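Local coordinates for protein D-aminopeptidase (PDB 5TZB) that probably releases N-terminal beta-amino acids from peptides, as a beta-aminopeptidase of peptidase family S58 with the layered architecture of the Ntn hydrolases, at residues C[98-103]-C[140-145]; C[109-114]-C[300-305]; C[276-281]-C[339-344]; C[309-314]-C[324-329]. One frame throughout, in Å; residues are numbered along the deposited sequence.

Contacts 1 to 3 step through the layers of the fold, a two-sheet core with helices packed against it, as expected of an Ntn hydrolase. Contacts 1 and 2, whose centres are about 10 Å apart, share the sheet holding neighbouring strands 111-115 and 144-148, and their segments alternate along the chain, as do those of contacts 2 and 3. Contact 2 joins that sheet to strand 298-305 of the other one. Contact 3 lies about 14 Å from contact 2, centre to centre, in the helical layer, where A279 packs on A303. Contact 4, nested in sequence inside the loop closed by contact 3, lies peripherally, about 22 Å from it between centres; contacts 1, 3 and 4 all reach the third subunit.

Contact 1: residues C[98-103]-C[140-145]; sequences LEWIRE and WCMPVV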
# COMPACT_ATOMS: atom_id res chain seq x y z
N LEU C 98 -3.34 -2.46 13.95
CA LEU C 98 -2.40 -2.45 12.83
C LEU C 98 -2.27 -1.11 12.12
O LEU C 98 -1.24 -0.85 11.48
CB LEU C 98 -2.77 -3.52 11.81
CG LEU C 98 -2.68 -4.98 12.25
CD1 LEU C 98 -2.73 -5.90 11.04
CD2 LEU C 98 -1.44 -5.24 13.07
N GLU C 99 -3.28 -0.25 12.20
CA GLU C 99 -3.20 0.99 11.42
C GLU C 99 -2.10 1.94 11.88
O GLU C 99 -1.44 2.57 11.04
CB GLU C 99 -4.55 1.73 11.42
CG GLU C 99 -5.66 0.92 10.74
CD GLU C 99 -5.32 0.45 9.31
OE1 GLU C 99 -4.57 1.13 8.55
OE2 GLU C 99 -5.84 -0.62 8.94
N TRP C 100 -1.87 2.03 13.19
CA TRP C 100 -0.79 2.90 13.68
C TRP C 100 0.57 2.25 13.42
O TRP C 100 1.55 2.95 13.25
CB TRP C 100 -0.96 3.20 15.16
CG TRP C 100 0.01 4.25 15.73
CD1 TRP C 100 0.83 4.10 16.82
CD2 TRP C 100 0.23 5.60 15.25
NE1 TRP C 100 1.54 5.27 17.05
CE2 TRP C 100 1.20 6.20 16.10
CE3 TRP C 100 -0.27 6.35 14.19
CZ2 TRP C 100 1.64 7.52 15.93
CZ3 TRP C 100 0.18 7.66 14.01
CH2 TRP C 100 1.14 8.23 14.88
N ILE C 101 0.62 0.92 13.38
CA ILE C 101 1.86 0.26 12.96
C ILE C 101 2.19 0.61 11.51
O ILE C 101 3.35 0.89 11.19
CB ILE C 101 1.79 -1.26 13.11
CG1 ILE C 101 1.53 -1.65 14.56
CG2 ILE C 101 3.09 -1.91 12.64
CD1 ILE C 101 2.74 -1.54 15.43
N ARG C 102 1.19 0.60 10.63
CA ARG C 102 1.40 1.04 9.24
C ARG C 102 1.85 2.49 9.18
O ARG C 102 2.79 2.85 8.45
CB ARG C 102 0.11 0.91 8.40
CG ARG C 102 -0.23 -0.49 7.94
CD ARG C 102 -1.43 -0.46 7.01
NE ARG C 102 -1.64 -1.75 6.33
CZ ARG C 102 -2.47 -2.71 6.74
NH1 ARG C 102 -3.20 -2.56 7.84
NH2 ARG C 102 -2.56 -3.83 6.04
N GLU C 103 1.17 3.33 9.95
CA GLU C 103 1.38 4.78 9.88
C GLU C 103 2.72 5.20 10.51
O GLU C 103 3.55 5.86 9.87
CB GLU C 103 0.21 5.50 10.55
CG GLU C 103 0.27 7.02 10.45
CD GLU C 103 0.00 7.57 9.05
OE1 GLU C 103 -0.94 7.10 8.34
OE2 GLU C 103 0.73 8.49 8.67
N TRP C 140 -4.48 6.92 23.73
CA TRP C 140 -5.48 5.91 23.47
C TRP C 140 -4.77 4.59 23.19
O TRP C 140 -3.90 4.50 22.33
CB TRP C 140 -6.40 6.35 22.30
CG TRP C 140 -5.70 7.07 21.18
CD1 TRP C 140 -5.31 6.55 19.97
CD2 TRP C 140 -5.31 8.45 21.16
NE1 TRP C 140 -4.72 7.52 19.20
CE2 TRP C 140 -4.70 8.70 19.91
CE3 TRP C 140 -5.43 9.51 22.07
CZ2 TRP C 140 -4.20 9.95 19.56
CZ3 TRP C 140 -4.94 10.75 21.72
CH2 TRP C 140 -4.34 10.96 20.48
N CYS C 141 -5.13 3.58 23.97
CA CYS C 141 -4.48 2.29 23.90
C CYS C 141 -4.95 1.52 22.67
O CYS C 141 -6.14 1.39 22.45
CB CYS C 141 -4.77 1.49 25.17
SG CYS C 141 -3.91 -0.09 25.26
N MET C 142 -4.01 1.03 21.86
CA MET C 142 -4.36 0.31 20.63
C MET C 142 -3.61 -1.03 20.53
O MET C 142 -2.64 -1.14 19.76
CB MET C 142 -4.07 1.19 19.41
CG MET C 142 -4.90 2.49 19.34
SD MET C 142 -4.49 3.53 17.92
CE MET C 142 -2.82 4.05 18.37
N PRO C 143 -4.04 -2.04 21.30
CA PRO C 143 -3.37 -3.35 21.31
C PRO C 143 -3.42 -4.10 19.97
O PRO C 143 -4.37 -3.97 19.20
CB PRO C 143 -4.13 -4.14 22.39
CG PRO C 143 -4.85 -3.07 23.22
CD PRO C 143 -5.17 -1.98 22.25
N VAL C 144 -2.38 -4.89 19.69
CA VAL C 144 -2.34 -5.70 18.49
C VAL C 144 -2.86 -7.10 18.81
O VAL C 144 -2.26 -7.82 19.60
CB VAL C 144 -0.92 -5.79 17.89
CG1 VAL C 144 -0.91 -6.77 16.68
CG2 VAL C 144 -0.42 -4.40 17.46
N VAL C 145 -3.98 -7.47 18.20
CA VAL C 145 -4.54 -8.79 18.39
C VAL C 145 -4.75 -9.39 17.02
O VAL C 145 -5.26 -8.71 16.12
CB VAL C 145 -5.86 -8.77 19.18
CG1 VAL C 145 -6.38 -10.20 19.39
CG2 VAL C 145 -5.65 -8.10 20.53
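L98, at the start of the first segment, reaches V144 with one methyl branch: its CD2 lies 4.0 Å from V144 CG1, and the two side chains cross at about a right angle. The next residue, E99, points its carboxylate to the far side of the helix, where OE2 is 3.5 Å from R102 NH1 in a salt bridge one turn on. The same two residues pair reciprocally with R102 and E99 of the second subunit, so four charges gather at this interface. W100 has CG anti to its backbone N (chi1 -172°), which brings CB and the near end of the indole (CG, CD1) to the M142 methyl, the two side chains crossing obliquely. M142 CE sits 3.8 Å from W100 CB, while the sulfur of M142 lies in plane at the edge of the W140 ring. I101 adds a looser touch, its CG1 4.4 Å from V144 CG2. V144 is thus met by two residues of one helical face, and the contact is wholly apolar and buried. L98 and I101 also rest on V86 of strand 82-88, and I101 and V144 share L107 of strand 106-107; behind strand 144-148, P143 and V145 pack on helix 119-129.

Contact 2: residues C[109-114]-C[300-305]; sequences TPIAYT and IFLAFA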
# COMPACT_ATOMS: atom_id res chain seq x y z
N THR C 109 2.22 -1.95 22.77
CA THR C 109 1.40 -2.84 23.58
C THR C 109 1.93 -4.27 23.48
O THR C 109 2.78 -4.54 22.64
CB THR C 109 -0.07 -2.86 23.13
OG1 THR C 109 -0.14 -3.34 21.77
CG2 THR C 109 -0.70 -1.47 23.23
N PRO C 110 1.39 -5.18 24.30
CA PRO C 110 1.63 -6.58 23.96
C PRO C 110 0.93 -6.96 22.66
O PRO C 110 0.08 -6.22 22.16
CB PRO C 110 1.00 -7.36 25.12
CG PRO C 110 0.79 -6.38 26.20
CD PRO C 110 0.68 -5.02 25.59
N ILE C 111 1.31 -8.12 22.16
CA ILE C 111 0.68 -8.77 21.03
C ILE C 111 -0.04 -10.01 21.51
O ILE C 111 0.50 -10.76 22.32
CB ILE C 111 1.70 -9.20 19.97
CG1 ILE C 111 2.47 -7.99 19.45
CG2 ILE C 111 1.03 -9.96 18.82
CD1 ILE C 111 3.76 -8.36 18.75
N ALA C 112 -1.25 -10.24 21.02
CA ALA C 112 -1.99 -11.42 21.40
C ALA C 112 -2.53 -12.17 20.17
O ALA C 112 -2.85 -11.56 19.15
CB ALA C 112 -3.11 -11.06 22.36
N TYR C 113 -2.53 -13.49 20.27
CA TYR C 113 -3.16 -14.38 19.30
C TYR C 113 -4.39 -15.03 19.92
O TYR C 113 -4.32 -15.48 21.06
CB TYR C 113 -2.22 -15.51 18.87
CG TYR C 113 -0.95 -15.14 18.15
CD1 TYR C 113 -0.71 -13.87 17.66
CD2 TYR C 113 0.03 -16.12 17.94
CE1 TYR C 113 0.47 -13.57 16.99
CE2 TYR C 113 1.20 -15.83 17.27
CZ TYR C 113 1.42 -14.57 16.80
OH TYR C 113 2.59 -14.31 16.14
N THR C 114 -5.50 -15.12 19.18
CA THR C 114 -6.64 -15.90 19.67
C THR C 114 -7.49 -16.39 18.48
O THR C 114 -7.00 -16.40 17.36
CB THR C 114 -7.49 -15.08 20.66
OG1 THR C 114 -8.48 -15.91 21.28
CG2 THR C 114 -8.15 -13.90 19.98
N ILE C 300 -1.27 -13.05 7.80
CA ILE C 300 -0.97 -11.70 8.26
C ILE C 300 0.29 -11.69 9.12
O ILE C 300 0.38 -12.45 10.10
CB ILE C 300 -2.18 -11.12 9.02
CG1 ILE C 300 -3.39 -11.06 8.09
CG2 ILE C 300 -1.86 -9.76 9.63
CD1 ILE C 300 -4.70 -10.65 8.77
N PHE C 301 1.25 -10.85 8.75
CA PHE C 301 2.58 -10.89 9.35
C PHE C 301 2.98 -9.58 10.04
O PHE C 301 2.78 -8.50 9.50
CB PHE C 301 3.63 -11.23 8.28
CG PHE C 301 3.23 -12.34 7.34
CD1 PHE C 301 2.58 -13.47 7.79
CD2 PHE C 301 3.53 -12.24 5.98
CE1 PHE C 301 2.21 -14.49 6.90
CE2 PHE C 301 3.17 -13.26 5.08
CZ PHE C 301 2.51 -14.38 5.55
N LEU C 302 3.59 -9.71 11.21
CA LEU C 302 4.06 -8.57 11.98
C LEU C 302 5.51 -8.79 12.33
O LEU C 302 5.90 -9.90 12.69
CB LEU C 302 3.24 -8.38 13.25
CG LEU C 302 3.69 -7.36 14.30
CD1 LEU C 302 3.64 -5.96 13.76
CD2 LEU C 302 2.81 -7.47 15.52
N ALA C 303 6.31 -7.74 12.21
CA ALA C 303 7.70 -7.76 12.65
C ALA C 303 7.99 -6.55 13.55
O ALA C 303 7.61 -5.43 13.23
CB ALA C 303 8.63 -7.77 11.47
N PHE C 304 8.65 -6.78 14.68
CA PHE C 304 9.11 -5.67 15.51
C PHE C 304 10.58 -5.83 15.90
O PHE C 304 11.11 -6.95 15.97
CB PHE C 304 8.22 -5.50 16.76
CG PHE C 304 8.37 -6.60 17.80
CD1 PHE C 304 9.30 -6.50 18.82
CD2 PHE C 304 7.52 -7.70 17.77
CE1 PHE C 304 9.42 -7.51 19.77
CE2 PHE C 304 7.63 -8.70 18.72
CZ PHE C 304 8.59 -8.61 19.72
N ALA C 305 11.23 -4.70 16.15
CA ALA C 305 12.64 -4.67 16.47
C ALA C 305 12.87 -4.04 17.84
O ALA C 305 12.21 -3.06 18.19
CB ALA C 305 13.40 -3.92 15.39
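The F304 ring is met obliquely by the I111 side chain, whose methyl CD1 lies 3.9 Å from F304 CE2 and equally near CD2. T263 and A265 of strand 260-266 also pack on F304. The F304 chi1 of 70° sets CG between the backbone N and the carbonyl carbon, and the ring stands up from strand 298-305 beside L302. I111 and L302 reach toward each other tip to tip. I111 CD1 is only 3.5 Å from L302 CD2, closer than carbon atoms usually approach, whereas I111 CG1 stays 4.0 Å from that same methyl. One isoleucine end is therefore pressed against two residues, two positions apart, on the same side of their strand, and tight apolar packing alone joins the segments. Just before the strand, T109 OG1 donates a 2.9 Å hydrogen bond to P110 O, tilted from the carbonyl plane, and OG1 takes a weak bond from V144 N. The contact spans the two sheets of the sandwich. I111 pairs through its backbone with I70 of strand 63-71 and also touches M146 of strand 144-148, L302 touches V144, and on the far side of strand 298-305 A303 and A305 pack on helix 272-289.

Contact 3: residues C[276-281]-C[339-344]; sequences TRLAQR and VAAAEA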
# COMPACT_ATOMS: atom_id res chain seq x y z
N THR C 276 8.91 -3.49 7.95
CA THR C 276 7.98 -3.87 6.88
C THR C 276 8.66 -4.85 5.93
O THR C 276 8.08 -5.86 5.52
CB THR C 276 7.48 -2.65 6.10
OG1 THR C 276 6.88 -1.73 7.02
CG2 THR C 276 6.43 -3.04 5.03
N ARG C 277 9.90 -4.53 5.57
CA ARG C 277 10.67 -5.41 4.70
C ARG C 277 10.85 -6.78 5.35
O ARG C 277 10.65 -7.82 4.71
CB ARG C 277 12.02 -4.78 4.36
CG ARG C 277 11.91 -3.38 3.76
CD ARG C 277 13.27 -2.85 3.34
NE ARG C 277 13.75 -3.58 2.16
CZ ARG C 277 15.01 -3.60 1.74
NH1 ARG C 277 15.95 -2.93 2.41
NH2 ARG C 277 15.34 -4.30 0.66
N LEU C 278 11.17 -6.76 6.63
CA LEU C 278 11.41 -8.00 7.35
C LEU C 278 10.12 -8.83 7.46
O LEU C 278 10.16 -10.05 7.30
CB LEU C 278 11.98 -7.70 8.74
CG LEU C 278 12.49 -8.90 9.54
CD1 LEU C 278 13.69 -9.50 8.84
CD2 LEU C 278 12.86 -8.47 10.94
N ALA C 279 8.99 -8.17 7.72
CA ALA C 279 7.73 -8.88 7.88
C ALA C 279 7.36 -9.65 6.61
O ALA C 279 6.81 -10.75 6.70
CB ALA C 279 6.61 -7.92 8.27
N GLN C 280 7.65 -9.09 5.44
CA GLN C 280 7.24 -9.75 4.21
C GLN C 280 8.05 -11.02 3.99
O GLN C 280 7.62 -11.91 3.26
CB GLN C 280 7.38 -8.82 2.99
CG GLN C 280 6.78 -9.46 1.71
CD GLN C 280 6.63 -8.53 0.49
OE1 GLN C 280 6.17 -8.98 -0.56
NE2 GLN C 280 6.99 -7.25 0.64
N ARG C 281 9.19 -11.18 4.67
CA ARG C 281 9.95 -12.41 4.45
C ARG C 281 9.24 -13.60 5.11
O ARG C 281 9.63 -14.76 4.92
CB ARG C 281 11.40 -12.29 4.96
CG ARG C 281 12.30 -11.27 4.19
CD ARG C 281 11.67 -10.95 2.86
NE ARG C 281 12.49 -10.38 1.80
CZ ARG C 281 12.49 -9.10 1.42
NH1 ARG C 281 11.79 -8.19 2.09
NH2 ARG C 281 13.22 -8.73 0.39
N VAL C 339 17.13 -13.54 5.34
CA VAL C 339 17.39 -14.99 5.33
C VAL C 339 16.99 -15.62 6.66
O VAL C 339 16.26 -16.62 6.71
CB VAL C 339 18.89 -15.29 5.06
CG1 VAL C 339 19.21 -16.77 5.27
CG2 VAL C 339 19.30 -14.83 3.65
N ALA C 340 17.45 -15.02 7.75
CA ALA C 340 17.18 -15.54 9.07
C ALA C 340 15.69 -15.60 9.38
O ALA C 340 15.22 -16.56 9.96
CB ALA C 340 17.90 -14.72 10.14
N ALA C 341 14.95 -14.53 9.03
CA ALA C 341 13.53 -14.48 9.31
C ALA C 341 12.82 -15.55 8.53
O ALA C 341 11.94 -16.23 9.07
CB ALA C 341 12.94 -13.08 9.00
N ALA C 342 13.20 -15.71 7.27
CA ALA C 342 12.57 -16.71 6.41
C ALA C 342 12.77 -18.10 6.99
O ALA C 342 11.83 -18.89 7.04
CB ALA C 342 13.13 -16.63 4.98
N GLU C 343 13.99 -18.40 7.44
CA GLU C 343 14.27 -19.70 8.07
C GLU C 343 13.50 -19.90 9.38
O GLU C 343 13.00 -21.01 9.65
CB GLU C 343 15.77 -19.87 8.35
CG GLU C 343 16.63 -20.09 7.11
CD GLU C 343 18.05 -20.54 7.43
OE1 GLU C 343 18.38 -20.83 8.61
OE2 GLU C 343 18.85 -20.61 6.47
N ALA C 344 13.45 -18.84 10.20
CA ALA C 344 12.81 -18.92 11.51
C ALA C 344 11.33 -19.24 11.36
O ALA C 344 10.79 -20.06 12.09
CB ALA C 344 13.00 -17.62 12.26
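Two helices of the layer that covers one sheet of the sandwich, 272-289 and 331-355, pack here where L278 and R281 of the first face the small residues A341 and A342 of the second. The axes of segments 276-281 and 339-344 come within 8.7 Å and cross at -37°, running in broadly the same direction. L278, with CG anti to its backbone N (chi1 -171°), extends sufficiently for its CD1 methyl to lie 3.7 Å from A341 CB. The same alanine methyl is 4.4 Å from R281 CB. Backbone joins in as well: R281 O rests 3.8 Å from A342 CA and 4.0 Å from A342 CB, an approach consistent with the short side chain of A342. Beneath the pair, L278 and A341 both settle on I264 of strand 260-266.

Against 339-344 R281 offers only its CB and its backbone O; farther along, its guanidinium makes a cation-pi contact with F338 of the same helix 331-355. R281 NH1 gives a bent hydrogen bond of 2.9 Å to R277 O, at an N-H...O angle of 143° and from above the carbonyl plane. Between the two segments the side chains thus meet through apolar groups, while the buried charge of R281 is probably stabilised by R277 O, the F338 ring, and G292 O and N90 OD1 of the fourth subunit, tying the helix layer to the tetramer interface.

Contact 4: residues C[309-314]-C[324-329]; sequences DGLPAA and TGVKMV
The 309-314 segment has no regular secondary structure and passes alongside the start of strand 323-329, nearest at L311 and T324, whose CA atoms are 7.5 Å apart. G310 has a positive phi of 68°, turning the chain, whereas L311 to A314 have polyproline-like angles and 324-329 is a beta strand. G310 O makes only a long contact, 4.5 Å from T324 CG2.

L311 carries the apolar part of the contact. Its CG lies anti to the carbonyl carbon (chi1 -61°), and CD2 comes to 3.8 Å from V326 CG1, the two side chains crossing at about a right angle. F83 of strand 82-88 packs on both, and both are buried. The strand belongs to an intersubunit sheet: T324 and V326 to V329 pair antiparallel with a strand of the third subunit, and V326 meets V326 of that chain. The loop thus leans on a strand that helps build the tetramer, and the V326 side chain lies about 8 Å from a bound calcium ion.

P312 and T324 slide past each other in opposite directions, at the more open side of the contact. P312 CG is 3.8 Å from T324 OG1 and P312 CD is 4.2 Å from it, van der Waals contacts with the hydroxyl. That OG1 is hydrogen-bonded to N330 OD1 of the third subunit, and N330 of that chain also packs against P312.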
# COMPACT_ATOMS: atom_id res chain seq x y z
N ASP C 309 15.88 1.64 21.59
CA ASP C 309 15.02 1.80 22.76
C ASP C 309 15.05 3.25 23.19
O ASP C 309 15.69 4.08 22.55
CB ASP C 309 15.40 0.84 23.89
CG ASP C 309 16.81 1.08 24.46
OD1 ASP C 309 17.29 0.19 25.21
OD2 ASP C 309 17.44 2.11 24.16
N GLY C 310 14.36 3.57 24.27
CA GLY C 310 14.28 4.96 24.68
C GLY C 310 13.47 5.77 23.68
O GLY C 310 13.63 6.98 23.59
N LEU C 311 12.62 5.09 22.91
CA LEU C 311 11.74 5.79 21.98
C LEU C 311 10.68 6.48 22.82
O LEU C 311 10.31 5.98 23.88
CB LEU C 311 11.12 4.82 20.94
CG LEU C 311 12.08 4.06 20.01
CD1 LEU C 311 11.33 3.14 19.05
CD2 LEU C 311 12.95 5.05 19.23
N PRO C 312 10.19 7.65 22.36
CA PRO C 312 9.27 8.40 23.22
C PRO C 312 7.90 7.74 23.33
O PRO C 312 7.28 7.42 22.32
CB PRO C 312 9.14 9.76 22.51
CG PRO C 312 10.19 9.78 21.45
CD PRO C 312 10.48 8.34 21.10
N ALA C 313 7.45 7.54 24.56
CA ALA C 313 6.12 7.04 24.81
C ALA C 313 5.11 8.12 24.48
O ALA C 313 5.37 9.30 24.70
CB ALA C 313 5.97 6.58 26.26
N ALA C 314 3.96 7.71 23.94
CA ALA C 314 2.91 8.64 23.58
C ALA C 314 2.26 9.20 24.83
O ALA C 314 1.83 8.46 25.70
CB ALA C 314 1.86 7.95 22.70
N THR C 324 15.06 12.52 18.13
CA THR C 324 15.61 11.39 18.86
C THR C 324 16.69 10.71 18.03
O THR C 324 16.52 10.52 16.81
CB THR C 324 14.51 10.35 19.22
OG1 THR C 324 13.52 10.98 20.04
CG2 THR C 324 15.11 9.16 19.97
N GLY C 325 17.80 10.35 18.66
CA GLY C 325 18.83 9.63 17.95
C GLY C 325 18.46 8.16 17.86
O GLY C 325 18.24 7.50 18.88
N VAL C 326 18.44 7.62 16.65
CA VAL C 326 18.17 6.19 16.51
C VAL C 326 19.20 5.60 15.57
O VAL C 326 19.89 6.33 14.87
CB VAL C 326 16.74 5.92 15.98
CG1 VAL C 326 15.71 6.37 17.00
CG2 VAL C 326 16.52 6.62 14.63
N LYS C 327 19.29 4.27 15.56
CA LYS C 327 20.20 3.55 14.69
C LYS C 327 19.46 2.79 13.60
O LYS C 327 18.34 2.32 13.82
CB LYS C 327 21.04 2.57 15.49
CG LYS C 327 22.04 3.22 16.40
CD LYS C 327 22.84 2.14 17.10
CE LYS C 327 23.78 2.75 18.12
NZ LYS C 327 24.52 1.67 18.82
N MET C 328 20.10 2.64 12.46
CA MET C 328 19.53 1.88 11.37
C MET C 328 20.54 0.85 10.87
O MET C 328 21.73 1.13 10.71
CB MET C 328 19.09 2.82 10.25
CG MET C 328 19.97 2.86 9.02
SD MET C 328 19.26 3.93 7.74
CE MET C 328 17.94 2.92 7.09
N VAL C 329 20.05 -0.36 10.67
CA VAL C 329 20.87 -1.40 10.07
C VAL C 329 21.12 -0.95 8.64
O VAL C 329 20.19 -0.53 7.96
CB VAL C 329 20.16 -2.80 10.10
CG1 VAL C 329 20.92 -3.85 9.26
CG2 VAL C 329 20.00 -3.30 11.55